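Local coordinates for protein SAG family member (Sag19) (PDB 6ZZB) that is a surface antigen of the parasite Eimeria tenella, related to the CAP proteins, whose molecular function is still unknown, at residues L54-I57 / N58-R61; V80-S83 / L84-I87; E168-P171 / F172-V175; D212-R215 / K216-P220; E224-N227 / A228-G231. All coordinates share one frame; numbering follows the deposited sequence.

Contact 1: residues L54-I57 / N58-R61; sequences LAII and NKLR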
# COMPACT_ATOMS: atom_id res chain seq x y z
N LEU A 54 8.91 8.43 -0.49
CA LEU A 54 8.35 9.31 0.57
C LEU A 54 8.03 10.69 -0.02
O LEU A 54 7.03 11.25 0.41
CB LEU A 54 9.33 9.37 1.74
CG LEU A 54 8.81 9.87 3.08
CD1 LEU A 54 7.53 9.17 3.49
CD2 LEU A 54 9.89 9.67 4.14
N ALA A 55 8.80 11.18 -0.99
CA ALA A 55 8.55 12.50 -1.60
C ALA A 55 7.16 12.51 -2.25
O ALA A 55 6.40 13.47 -1.99
CB ALA A 55 9.61 12.86 -2.60
N ILE A 56 6.86 11.53 -3.09
CA ILE A 56 5.54 11.53 -3.80
C ILE A 56 4.44 11.31 -2.77
O ILE A 56 3.39 11.98 -2.86
CB ILE A 56 5.49 10.53 -4.97
CG1 ILE A 56 4.16 10.65 -5.73
CG2 ILE A 56 5.70 9.08 -4.54
CD1 ILE A 56 3.85 12.03 -6.21
N ILE A 57 4.61 10.44 -1.78
CA ILE A 57 3.56 10.21 -0.76
C ILE A 57 3.27 11.53 -0.05
O ILE A 57 2.10 11.91 0.12
CB ILE A 57 3.97 9.09 0.22
CG1 ILE A 57 4.01 7.74 -0.52
CG2 ILE A 57 3.03 9.07 1.40
CD1 ILE A 57 4.63 6.61 0.26
N ASN A 58 4.32 12.24 0.37
CA ASN A 58 4.12 13.48 1.15
C ASN A 58 3.61 14.62 0.25
O ASN A 58 2.84 15.44 0.80
CB ASN A 58 5.39 13.84 1.91
CG ASN A 58 5.52 13.01 3.16
OD1 ASN A 58 4.53 12.63 3.79
ND2 ASN A 58 6.75 12.76 3.59
N LYS A 59 3.95 14.61 -1.04
CA LYS A 59 3.38 15.59 -2.01
C LYS A 59 1.87 15.38 -2.06
O LYS A 59 1.08 16.34 -1.88
CB LYS A 59 4.04 15.45 -3.37
CG LYS A 59 3.45 16.38 -4.43
CD LYS A 59 4.38 16.61 -5.59
CE LYS A 59 3.66 17.16 -6.81
NZ LYS A 59 3.02 16.07 -7.58
N LEU A 60 1.43 14.13 -2.21
CA LEU A 60 -0.02 13.82 -2.32
C LEU A 60 -0.76 14.17 -1.03
O LEU A 60 -1.93 14.59 -1.10
CB LEU A 60 -0.20 12.35 -2.72
CG LEU A 60 0.30 12.00 -4.11
CD1 LEU A 60 0.32 10.50 -4.33
CD2 LEU A 60 -0.56 12.64 -5.19
N ARG A 61 -0.15 14.02 0.15
CA ARG A 61 -0.83 14.32 1.43
C ARG A 61 -0.91 15.84 1.66
O ARG A 61 -1.74 16.25 2.47
CB ARG A 61 -0.13 13.62 2.60
CG ARG A 61 -0.24 12.11 2.52
CD ARG A 61 0.57 11.48 3.65
NE ARG A 61 0.14 11.80 5.00
CZ ARG A 61 -0.79 11.19 5.70
NH1 ARG A 61 -1.47 10.16 5.19
NH2 ARG A 61 -1.07 11.55 6.94
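The backbone amide of Asn-58 donates to the carbonyl of Leu-54, with N to O 2.9 Å and a fairly straight N-H at 160°. It is one of four i-to-i+4 bonds that join these two turns of helix 50-61; the others link Lys-59 N to Ala-55 O, Leu-60 N to Ile-56 O and Arg-61 N to Ile-57 O. On one flank the carboxamide of Asn-58 leans back over the preceding turn, so that ND2 lies 3.6 Å from CG of Leu-54. OD1 receives the amide of Leu-72, which helps to set the rotation of this flat group. A second flank is apolar: CG1 of Ile-56 is anti to its own nitrogen (chi1 -175°), running forward to meet CD1 of Leu-60 at 4.1 Å. Branched and flexible hydrocarbons suit this flank, because both residues face helix 138-155. Ile-57 and Arg-61 lie side by side, CG2 of the former 4.1 Å from CD of the latter. The arginine stem thus serves as hydrocarbon, and a bend at chi3 (62°) turns its head away to Gly-70 O through NE and to Leu-183 O and Ser-185 O through NH1. Lys-59 belongs to the exposed side. Three backbone carbonyls thus receive NE and NH1 of the buried arginine, which probably offsets much of the cost of burying its guanidinium group.

Contact 2: residues V80-S83 / L84-I87; sequences VTES and LKAI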
# COMPACT_ATOMS: atom_id res chain seq x y z
N VAL A 80 7.75 -1.73 11.93
CA VAL A 80 6.81 -2.48 11.08
C VAL A 80 6.50 -3.83 11.74
O VAL A 80 5.34 -4.20 11.85
CB VAL A 80 7.38 -2.65 9.67
CG1 VAL A 80 6.52 -3.59 8.85
CG2 VAL A 80 7.53 -1.31 8.99
N THR A 81 7.54 -4.54 12.20
CA THR A 81 7.32 -5.86 12.83
C THR A 81 6.40 -5.72 14.04
O THR A 81 5.48 -6.50 14.24
CB THR A 81 8.64 -6.50 13.22
OG1 THR A 81 9.42 -6.71 12.03
CG2 THR A 81 8.43 -7.78 13.99
N GLU A 82 6.64 -4.71 14.87
CA GLU A 82 5.84 -4.56 16.10
C GLU A 82 4.40 -4.11 15.80
O GLU A 82 3.45 -4.58 16.44
CB GLU A 82 6.57 -3.54 16.99
CG GLU A 82 6.20 -3.63 18.43
CD GLU A 82 6.55 -4.98 19.06
OE1 GLU A 82 5.75 -5.45 19.75
OE2 GLU A 82 7.62 -5.57 18.77
N SER A 83 4.23 -3.21 14.82
CA SER A 83 2.89 -2.79 14.38
C SER A 83 2.09 -4.01 13.89
O SER A 83 0.93 -4.19 14.28
CB SER A 83 3.01 -1.74 13.33
OG SER A 83 1.74 -1.38 12.82
N LEU A 84 2.74 -4.85 13.08
CA LEU A 84 2.07 -6.07 12.58
C LEU A 84 1.76 -7.03 13.72
O LEU A 84 0.67 -7.60 13.74
CB LEU A 84 2.99 -6.69 11.52
CG LEU A 84 2.94 -5.96 10.17
CD1 LEU A 84 4.07 -6.43 9.29
CD2 LEU A 84 1.59 -6.17 9.47
N LYS A 85 2.69 -7.17 14.67
CA LYS A 85 2.47 -8.07 15.83
C LYS A 85 1.22 -7.63 16.60
O LYS A 85 0.43 -8.49 17.04
CB LYS A 85 3.71 -8.07 16.71
CG LYS A 85 3.59 -8.97 17.93
CD LYS A 85 4.83 -8.92 18.78
CE LYS A 85 4.65 -9.68 20.08
NZ LYS A 85 4.46 -11.13 19.84
N ALA A 86 0.99 -6.33 16.71
CA ALA A 86 -0.18 -5.76 17.43
C ALA A 86 -1.50 -6.14 16.75
O ALA A 86 -2.54 -6.17 17.44
CB ALA A 86 -0.04 -4.28 17.54
N ILE A 87 -1.49 -6.41 15.45
CA ILE A 87 -2.73 -6.81 14.72
C ILE A 87 -2.62 -8.30 14.40
O ILE A 87 -3.31 -8.73 13.45
CB ILE A 87 -3.04 -5.93 13.50
CG1 ILE A 87 -1.89 -5.92 12.48
CG2 ILE A 87 -3.39 -4.53 13.96
CD1 ILE A 87 -2.25 -5.34 11.13
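Val-80 and Leu-84 point the same way from successive turns of helix 77-86 and lie alongside each other, CG1 of the valine 3.8 Å from CD1 of the leucine. The valine is turned with CG1 anti to its nitrogen (chi1 172°), which brings that methyl to the leucine. Both are buried and meet Tyr-209 of strand 203-211, a place for compact hydrocarbon. Glu-82 and Lys-85 are also aligned side by side, but on the exposed face, and there a carboxylate oxygen meets the lysine's hydrocarbon stem: OE1 of the glutamate is 3.7 Å from CD of the lysine. Their charged atoms, OE1 and NZ, remain 5.8 Å apart, and the ammonium group makes its salt bridge with Glu-90 instead. Between these two faces sit the hydroxyl residues. OG of Ser-83 is hydrogen-bonded to OH of Tyr-209, while OG1 of Thr-81 bonds to the carbonyls of Asp-77 and Pro-95. The backbone bonds change along the segment: Leu-84 N to Val-80 O is 2.9 Å and nearly straight at 166°, whereas Ser-83 O receives only weak bonds, from Ala-86 N at 3.2 Å and Ile-87 N at 3.5 Å. Ile-87 N bonds as well to Leu-84 O at 3.0 Å, a three-residue spacing where the chain leaves the helix. Apolar, hydroxyl and charged residues thus divide the surface of an amphipathic helix laid against a sheet, an arrangement consistent with the alpha-beta-alpha sandwich of CAP proteins.

Contact 3: residues E168-P171 / F172-V175; sequences ENAP and FNNV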
# COMPACT_ATOMS: atom_id res chain seq x y z
N GLU A 168 -12.93 -6.24 1.31
CA GLU A 168 -13.72 -7.29 0.61
C GLU A 168 -14.98 -6.69 -0.03
O GLU A 168 -15.70 -7.45 -0.69
CB GLU A 168 -14.07 -8.43 1.56
CG GLU A 168 -12.88 -9.05 2.28
CD GLU A 168 -12.10 -10.13 1.54
OE1 GLU A 168 -12.57 -10.59 0.48
OE2 GLU A 168 -11.02 -10.53 2.05
N ASN A 169 -15.24 -5.40 0.13
CA ASN A 169 -16.48 -4.78 -0.43
C ASN A 169 -16.15 -3.49 -1.16
O ASN A 169 -15.10 -2.89 -0.90
CB ASN A 169 -17.51 -4.51 0.67
CG ASN A 169 -18.05 -5.79 1.26
OD1 ASN A 169 -18.18 -6.80 0.57
ND2 ASN A 169 -18.39 -5.75 2.54
N ALA A 170 -17.04 -3.02 -2.04
CA ALA A 170 -16.87 -1.72 -2.70
C ALA A 170 -16.89 -0.61 -1.66
O ALA A 170 -17.62 -0.67 -0.66
CB ALA A 170 -17.94 -1.53 -3.75
N PRO A 171 -16.09 0.46 -1.82
CA PRO A 171 -15.16 0.63 -2.94
C PRO A 171 -13.74 0.12 -2.69
O PRO A 171 -12.95 0.17 -3.64
CB PRO A 171 -15.07 2.14 -3.04
CG PRO A 171 -15.18 2.62 -1.61
CD PRO A 171 -16.14 1.65 -0.96
N PHE A 172 -13.43 -0.38 -1.49
CA PHE A 172 -12.02 -0.66 -1.09
C PHE A 172 -11.57 -2.05 -1.52
O PHE A 172 -10.39 -2.37 -1.31
CB PHE A 172 -11.84 -0.37 0.39
CG PHE A 172 -12.02 1.08 0.72
CD1 PHE A 172 -11.19 2.03 0.18
CD2 PHE A 172 -13.08 1.51 1.52
CE1 PHE A 172 -11.38 3.38 0.42
CE2 PHE A 172 -13.28 2.86 1.75
CZ PHE A 172 -12.42 3.79 1.22
N ASN A 173 -12.43 -2.82 -2.18
CA ASN A 173 -12.02 -4.04 -2.91
C ASN A 173 -11.34 -3.66 -4.23
O ASN A 173 -10.79 -4.57 -4.88
CB ASN A 173 -13.21 -4.98 -3.15
CG ASN A 173 -14.27 -4.39 -4.04
OD1 ASN A 173 -14.34 -3.20 -4.28
ND2 ASN A 173 -15.21 -5.24 -4.45
N ASN A 174 -11.34 -2.40 -4.61
CA ASN A 174 -10.48 -1.89 -5.70
C ASN A 174 -9.13 -1.54 -5.08
O ASN A 174 -9.08 -0.74 -4.14
CB ASN A 174 -11.17 -0.70 -6.38
CG ASN A 174 -10.32 -0.03 -7.43
OD1 ASN A 174 -9.33 0.62 -7.10
ND2 ASN A 174 -10.70 -0.16 -8.70
N VAL A 175 -8.06 -2.13 -5.59
CA VAL A 175 -6.74 -2.00 -4.94
C VAL A 175 -6.30 -0.54 -4.98
O VAL A 175 -5.70 -0.04 -4.01
CB VAL A 175 -5.72 -2.96 -5.58
CG1 VAL A 175 -4.34 -2.77 -4.95
CG2 VAL A 175 -6.13 -4.40 -5.45
O HOH W 1 -14.83 -8.11 -3.76
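Asn-173 folds its side chain back across the backbone of Asn-169 and Ala-170. Its CB comes 3.6 Å from Asn-169 O, and CG lies against the same peptide group because chi1 of 64° sets it between the residue's own nitrogen and carbonyl carbon. From there the carboxamide divides. OD1 rests 3.3 Å from CA of Ala-170, while ND2 reaches a water at 3.0 Å that in turn donates to Glu-168 O at 3.3 Å, so the amide tip spans the loop through solvent. Asparagine suits the place: it is short enough to fold back and polar enough to hold the water. The backbone closes the same loop, Asn-173 N donating to Asn-169 O at 3.0 Å from above the carbonyl plane. A type I turn from Pro-171 to Asn-174 overlaps it, and in this turn Asn-174 N meets Pro-171 O at 3.2 Å, a bond straighter at the hydrogen (158°). The peptide before Pro-171 is cis, and this proline packs its ring on that of the next residue: CG stands over the centre of the Phe-172 ring, 3.9 Å from the centroid and 13° off the normal, a clear CH-pi contact. Both rings are buried and reach Leu-153, on helix 138-155; Phe-172 also meets the ring of Tyr-165. Asn-174 then serves as N-cap, its OD1 accepting the amide of Ala-177. The loop therefore lies against helix 138-155 with its apolar rings and leads the chain directly into helix 175-183.

Contact 4: residues D212-R215 / K216-P220; sequences DPLR and KEDKP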
# COMPACT_ATOMS: atom_id res chain seq x y z
N ASP A 212 -0.11 4.04 11.73
CA ASP A 212 -0.87 2.85 12.06
C ASP A 212 -1.69 2.42 10.86
O ASP A 212 -2.12 3.27 10.09
CB ASP A 212 -1.84 3.15 13.21
CG ASP A 212 -1.12 3.43 14.50
OD1 ASP A 212 -0.22 2.66 14.84
OD2 ASP A 212 -1.52 4.41 15.16
N PRO A 213 -1.89 1.12 10.63
CA PRO A 213 -2.65 0.66 9.48
C PRO A 213 -4.15 0.94 9.59
O PRO A 213 -4.72 0.78 10.67
CB PRO A 213 -2.41 -0.86 9.46
CG PRO A 213 -2.12 -1.21 10.91
CD PRO A 213 -1.37 0.00 11.43
N LEU A 214 -4.78 1.22 8.46
CA LEU A 214 -6.25 1.12 8.38
C LEU A 214 -6.67 -0.32 8.65
O LEU A 214 -6.04 -1.26 8.14
CB LEU A 214 -6.76 1.52 7.00
CG LEU A 214 -6.75 3.01 6.73
CD1 LEU A 214 -7.05 3.22 5.26
CD2 LEU A 214 -7.76 3.72 7.63
N ARG A 215 -7.76 -0.49 9.38
CA ARG A 215 -8.34 -1.81 9.66
C ARG A 215 -9.83 -1.80 9.33
O ARG A 215 -10.41 -0.73 9.29
CB ARG A 215 -8.02 -2.17 11.12
CG ARG A 215 -6.52 -2.23 11.38
CD ARG A 215 -6.21 -2.70 12.77
NE ARG A 215 -6.68 -4.08 12.95
CZ ARG A 215 -6.94 -4.64 14.12
NH1 ARG A 215 -6.75 -3.96 15.25
NH2 ARG A 215 -7.36 -5.89 14.16
N LYS A 216 -10.40 -2.99 9.17
CA LYS A 216 -11.83 -3.16 8.88
C LYS A 216 -12.62 -2.33 9.89
O LYS A 216 -12.31 -2.38 11.11
CB LYS A 216 -12.21 -4.64 8.90
CG LYS A 216 -13.50 -4.95 8.16
CD LYS A 216 -13.98 -6.34 8.42
CE LYS A 216 -15.33 -6.60 7.81
NZ LYS A 216 -15.55 -8.06 7.68
N GLU A 217 -13.59 -1.57 9.36
CA GLU A 217 -14.54 -0.67 10.07
C GLU A 217 -13.93 0.69 10.47
O GLU A 217 -14.72 1.55 10.84
CB GLU A 217 -15.23 -1.36 11.26
CG GLU A 217 -16.20 -2.43 10.82
CD GLU A 217 -17.30 -2.76 11.82
OE1 GLU A 217 -17.97 -1.82 12.30
OE2 GLU A 217 -17.49 -3.95 12.10
N ASP A 218 -12.64 0.97 10.27
CA ASP A 218 -12.14 2.36 10.38
C ASP A 218 -12.87 3.23 9.35
O ASP A 218 -13.12 2.73 8.22
CB ASP A 218 -10.64 2.48 10.11
CG ASP A 218 -9.78 1.88 11.20
OD1 ASP A 218 -10.33 1.55 12.27
OD2 ASP A 218 -8.57 1.75 10.98
N LYS A 219 -13.17 4.47 9.71
CA LYS A 219 -13.65 5.50 8.77
C LYS A 219 -12.42 6.15 8.16
O LYS A 219 -11.66 6.83 8.84
CB LYS A 219 -14.56 6.46 9.52
CG LYS A 219 -15.86 5.81 9.98
CD LYS A 219 -16.95 6.76 10.33
CE LYS A 219 -18.24 6.05 10.67
NZ LYS A 219 -19.19 6.96 11.34
N PRO A 220 -12.09 5.87 6.89
CA PRO A 220 -10.84 6.37 6.34
C PRO A 220 -10.71 7.88 6.14
O PRO A 220 -9.63 8.37 6.21
CB PRO A 220 -10.75 5.62 4.99
CG PRO A 220 -12.19 5.37 4.65
CD PRO A 220 -12.83 5.00 5.97
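A type II beta turn runs from Arg-215 to Asp-218, closed by Asp-218 N donating to Arg-215 O at 3.0 Å with an N-H angle of 160°. Glu-217 takes the third position with a positive phi of 79°, where glycine is commoner, and carries its side chain outward. Asp-218 answers its own backbone bond with a second one: its carboxylate OD2 accepts Arg-215 N at 2.9 Å, and the donor comes from above the carboxylate plane, 61° out of it. The same oxygen forms a salt bridge with Lys-187, whose NZ also reaches Pro-213 O, so the aspartate's charge is probably well compensated. A short acid fits because CG must stay close to the turn to meet the amide. Next to it CD2 of Leu-214 lies 4.0 Å from Asp-218 CB and 4.4 Å from Pro-220 CB, a small buried apolar patch that continues onto Ala-181 and Phe-182 of helix 175-183. Arg-215 and Lys-216 are exposed. Glu-217 and Asp-218 also bond by their backbones to Tyr-165. The result is a type II beta turn whose fourth residue also accepts the amide of the first through its side chain, in the loop between strand 203-211 and helix 223-231.

Contact 5: residues E224-N227 / A228-G231; sequences ELYN and ALWG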
# COMPACT_ATOMS: atom_id res chain seq x y z
N GLU A 224 -14.40 16.69 6.05
CA GLU A 224 -13.61 17.88 5.71
C GLU A 224 -12.55 17.43 4.70
O GLU A 224 -12.36 18.09 3.66
CB GLU A 224 -13.00 18.47 6.98
CG GLU A 224 -12.23 19.74 6.74
CD GLU A 224 -11.58 20.32 7.99
OE1 GLU A 224 -11.43 19.58 8.99
OE2 GLU A 224 -11.22 21.50 7.95
N LEU A 225 -11.84 16.33 5.00
CA LEU A 225 -10.79 15.86 4.08
C LEU A 225 -11.45 15.41 2.75
O LEU A 225 -10.94 15.78 1.69
CB LEU A 225 -9.98 14.73 4.72
CG LEU A 225 -8.95 14.11 3.78
CD1 LEU A 225 -7.97 15.15 3.29
CD2 LEU A 225 -8.22 12.96 4.45
N TYR A 226 -12.55 14.67 2.81
CA TYR A 226 -13.19 14.14 1.58
C TYR A 226 -13.64 15.32 0.70
O TYR A 226 -13.40 15.28 -0.52
CB TYR A 226 -14.31 13.15 1.89
CG TYR A 226 -14.56 12.19 0.76
CD1 TYR A 226 -13.58 11.30 0.33
CD2 TYR A 226 -15.76 12.18 0.08
CE1 TYR A 226 -13.79 10.44 -0.74
CE2 TYR A 226 -16.00 11.31 -0.97
CZ TYR A 226 -15.02 10.44 -1.39
OH TYR A 226 -15.22 9.57 -2.43
N ASN A 227 -14.23 16.35 1.30
CA ASN A 227 -14.65 17.56 0.56
C ASN A 227 -13.43 18.21 -0.08
O ASN A 227 -13.54 18.63 -1.24
CB ASN A 227 -15.40 18.56 1.45
CG ASN A 227 -16.76 18.06 1.88
OD1 ASN A 227 -17.29 18.49 2.90
ND2 ASN A 227 -17.34 17.14 1.12
N ALA A 228 -12.29 18.26 0.62
CA ALA A 228 -11.06 18.88 0.09
C ALA A 228 -10.54 18.08 -1.11
O ALA A 228 -10.01 18.68 -2.05
CB ALA A 228 -10.01 19.02 1.17
N LEU A 229 -10.68 16.76 -1.11
CA LEU A 229 -10.19 15.93 -2.23
C LEU A 229 -10.98 16.22 -3.50
O LEU A 229 -10.40 16.13 -4.59
CB LEU A 229 -10.25 14.45 -1.84
CG LEU A 229 -9.26 14.06 -0.75
CD1 LEU A 229 -9.45 12.61 -0.37
CD2 LEU A 229 -7.82 14.33 -1.17
N TRP A 230 -12.26 16.59 -3.39
CA TRP A 230 -13.06 16.99 -4.56
C TRP A 230 -12.56 18.34 -5.08
O TRP A 230 -12.47 18.50 -6.32
CB TRP A 230 -14.54 17.03 -4.20
CG TRP A 230 -15.22 15.70 -4.18
CD1 TRP A 230 -15.53 14.96 -3.08
CD2 TRP A 230 -15.74 14.98 -5.31
NE1 TRP A 230 -16.19 13.82 -3.44
CE2 TRP A 230 -16.34 13.81 -4.81
CE3 TRP A 230 -15.74 15.21 -6.69
CZ2 TRP A 230 -16.97 12.89 -5.64
CZ3 TRP A 230 -16.38 14.31 -7.51
CH2 TRP A 230 -16.98 13.17 -6.98
N GLY A 231 -12.23 19.25 -4.16
CA GLY A 231 -11.69 20.59 -4.47
C GLY A 231 -10.49 20.53 -5.41
O GLY A 231 -10.40 21.39 -6.30
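Tyr-226 and Trp-230, one turn apart on helix 223-231, make an offset edge-to-face pair, the tight part of the contact. The edge of the indole is turned toward the phenol face, with planes at 89° and the tyrosine and five-membered ring centroids 5.2 Å apart. NE1 of Trp-230 makes the nearest approach between the two side chains, 3.5 Å from CE2 of Tyr-226, while CD1 of the indole meets the backbone, 3.3 Å from Tyr-226 O. The tyrosine is brought there by a chi1 of -155°, its CG well away from the backbone nitrogen and leaning forward along the helix. Its ring is packed further by an edge-to-face meeting with Phe-158 and by Leu-153 of helix 138-155. A looser apolar touch lies on the buried side, CD1 of Leu-225 being 4.4 Å from CG of Leu-229. Both leucines are buried, and the flexible Leu-229 suits its place against Tyr-146 of that helix. The solvent side is looser still. Glu-224 and Asn-227 are exposed, their side chains leading off the helix, and Trp-230 is exposed, although it also touches Lys-154. The backbone bonding is weaker at Trp-230 N: Ala-228 N bonds to Glu-224 O at 3.0 Å, whereas Trp-230 N makes only weak bonds, to Tyr-226 O at 3.4 Å and to Asn-227 O at 3.2 Å. Gly-231 N still reaches Asn-227 O. The edge-to-face pair and the apolar touches add to these backbone bonds, so the side-chain contribution is mainly dispersive and aromatic.

Overall arrangement
All five contacts are partly buried and mix buried with exposed residues. Contact 5 is the most peripheral, its centre about 21 Å from the centre of the chain, against about 13 Å for contacts 1, 3 and 4. Contacts 1 and 5 both pack on helix 138-155 without touching; the first adds a buried arginine, the second aromatic rings. Contact 3 uses that helix too, but as a loop held by a proline-aromatic pair and a water. Contact 2 rests instead on strand 203-211 and meets contact 4, where Ile-87 packs on Pro-213 and Arg-215. Contact 4 also joins contact 3 through Pro-220 on Phe-172. Helical contacts rest mainly on i-to-i+4 backbone bonds, weaker near the ends of contacts 2 and 5, loop contacts on side-chain and turn bonds.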